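Local coordinates for Bcl-2 homolog (Gene 16?) (Murid herpesvirus 4, PDB 4MI8), which binds host Beclin 1, BAK1 and BAX, inhibiting autophagy and apoptosis of the infected cell and so supporting viral latency, at residues 41-44 with 45-49. Sequence-based numbering, arbitrary orientation.
Sequences KIIT and LTQEF
Ile43 and Gln47 lie side by side one helical turn apart and point the same way. The methyl CG2 of Ile43 rests against the amide of Gln47, 3.7 Å from its CD. With chi1 at -67°, CG1 of Ile43 lies beside the backbone N and CG2 is left anti to that N, beside the carbonyl carbon. The Gln47 chain is extended beyond CG. Its OE1 turns towards Thr44, and one water donates to both Gln47 OE1, at 2.9 Å, and Thr44 OG1, at 2.6 Å. Thr44 OG1 is also hydrogen-bonded to the carbonyl oxygen of Ser40, so this hydroxyl joins the turn before it to the water.

Thr46 turns its hydroxyl back onto the helix. With chi1 at 66°, OG1 sits between its own backbone N and carbonyl carbon and donates to Ile43 O at 2.7 Å. It reaches that oxygen well off the C=O direction, at a C=O...OG1 angle of 119°. Gln47 N takes the same oxygen almost head-on at 2.9 Å, so two donors grip Ile43 O.

All this belongs to helix 33-56 of the Bcl-2 fold, where i to i+4 backbone bonds run from Lys41 O to Leu45 N and on to Thr44 O with Glu48 N. Inward, Ile42 and Thr46 meet Phe93 of helix 86-103, and their CG2 methyls come within 4.3 Å of each other. Ile43 packs on Phe18, Thr21 and Val22 of helix 8-23.

On another side, Lys41 and Leu45 cross at a slant. Leu45 CD1 lies 4.0 Å from Lys41 CG and equally far from Lys41 CE, against the extended lysine chain. Helix 33-56 also contributes to the surface that holds the Beclin 1 BH3 peptide, consistent with the BH3-binding groove of Bcl-2 proteins. Leu45 and Glu48 each pack on an aromatic side chain of this peptide, while Phe49 meets a polar one.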
loop_
_atom_site.group_PDB
_atom_site.type_symbol
_atom_site.label_atom_id
_atom_site.label_comp_id
_atom_site.label_asym_id
_atom_site.label_seq_id
_atom_site.Cartn_x
_atom_site.Cartn_y
_atom_site.Cartn_z
ATOM N N LYS A 41 0.500 -8.447 8.561
ATOM C CA LYS A 41 1.196 -9.097 7.507
ATOM C C LYS A 41 1.551 -8.054 6.391
ATOM O O LYS A 41 2.683 -7.988 5.895
ATOM C CB LYS A 41 0.352 -10.181 6.930
ATOM C CG LYS A 41 0.780 -10.523 5.519
ATOM C CD LYS A 41 -0.076 -11.703 5.095
ATOM C CE LYS A 41 0.412 -12.179 3.736
ATOM N NZ LYS A 41 0.050 -13.585 3.454
ATOM N N ILE A 42 0.598 -7.198 6.046
ATOM C CA ILE A 42 0.838 -6.232 4.989
ATOM C C ILE A 42 1.812 -5.166 5.470
ATOM O O ILE A 42 2.692 -4.799 4.723
ATOM C CB ILE A 42 -0.467 -5.611 4.541
ATOM C CG1 ILE A 42 -1.294 -6.719 3.849
ATOM C CG2 ILE A 42 -0.204 -4.434 3.522
ATOM C CD1 ILE A 42 -2.733 -6.227 3.787
ATOM N N ILE A 43 1.720 -4.696 6.719
ATOM C CA ILE A 43 2.685 -3.685 7.148
ATOM C C ILE A 43 4.088 -4.307 7.103
ATOM O O ILE A 43 5.018 -3.672 6.598
ATOM C CB ILE A 43 2.464 -3.216 8.583
ATOM C CG1 ILE A 43 1.152 -2.461 8.705
ATOM C CG2 ILE A 43 3.691 -2.397 9.041
ATOM C CD1 ILE A 43 0.702 -2.155 10.130
ATOM N N THR A 44 4.243 -5.549 7.561
ATOM C CA THR A 44 5.592 -6.233 7.537
ATOM C C THR A 44 6.117 -6.350 6.071
ATOM O O THR A 44 7.260 -6.050 5.805
ATOM C CB THR A 44 5.475 -7.621 8.119
ATOM O OG1 THR A 44 5.017 -7.499 9.439
ATOM C CG2 THR A 44 6.704 -8.324 8.079
ATOM N N LEU A 45 5.281 -6.756 5.102
ATOM C CA LEU A 45 5.751 -6.812 3.698
ATOM C C LEU A 45 6.197 -5.406 3.268
ATOM O O LEU A 45 7.263 -5.219 2.666
ATOM C CB LEU A 45 4.672 -7.379 2.749
ATOM C CG LEU A 45 4.302 -8.834 3.153
ATOM C CD1 LEU A 45 3.058 -9.395 2.457
ATOM C CD2 LEU A 45 5.508 -9.714 2.967
ATOM N N THR A 46 5.395 -4.376 3.596
ATOM C CA THR A 46 5.798 -3.014 3.186
ATOM C C THR A 46 7.110 -2.596 3.798
ATOM O O THR A 46 7.899 -1.914 3.158
ATOM C CB THR A 46 4.711 -1.906 3.393
ATOM O OG1 THR A 46 4.440 -1.692 4.784
ATOM C CG2 THR A 46 3.350 -2.210 2.653
ATOM N N GLN A 47 7.369 -2.989 5.036
ATOM C CA GLN A 47 8.628 -2.631 5.661
ATOM C C GLN A 47 9.773 -3.327 4.977
ATOM O O GLN A 47 10.831 -2.734 4.791
ATOM C CB GLN A 47 8.570 -2.932 7.156
ATOM C CG GLN A 47 7.701 -1.910 7.927
ATOM C CD GLN A 47 7.407 -2.350 9.348
ATOM O OE1 GLN A 47 7.270 -3.553 9.599
ATOM N NE2 GLN A 47 7.266 -1.384 10.296
ATOM N N GLU A 48 9.568 -4.548 4.563
ATOM C CA GLU A 48 10.604 -5.282 3.835
ATOM C C GLU A 48 10.854 -4.638 2.467
ATOM O O GLU A 48 12.008 -4.454 2.021
ATOM C CB GLU A 48 10.142 -6.694 3.560
ATOM C CG GLU A 48 10.393 -7.654 4.655
ATOM C CD GLU A 48 11.888 -7.704 5.022
ATOM O OE1 GLU A 48 12.698 -8.138 4.179
ATOM O OE2 GLU A 48 12.266 -7.300 6.161
ATOM N N PHE A 49 9.754 -4.279 1.801
ATOM C CA PHE A 49 9.855 -3.639 0.472
ATOM C C PHE A 49 10.594 -2.270 0.625
ATOM O O PHE A 49 11.485 -1.938 -0.137
ATOM C CB PHE A 49 8.458 -3.421 -0.027
ATOM C CG PHE A 49 8.375 -2.716 -1.357
ATOM C CD1 PHE A 49 8.455 -1.298 -1.425
ATOM C CD2 PHE A 49 8.094 -3.466 -2.559
ATOM C CE1 PHE A 49 8.322 -0.664 -2.674
ATOM C CE2 PHE A 49 7.963 -2.798 -3.787
ATOM C CZ PHE A 49 8.091 -1.400 -3.858
HETATM O O HOH W 1 5.863 -5.629 11.007
#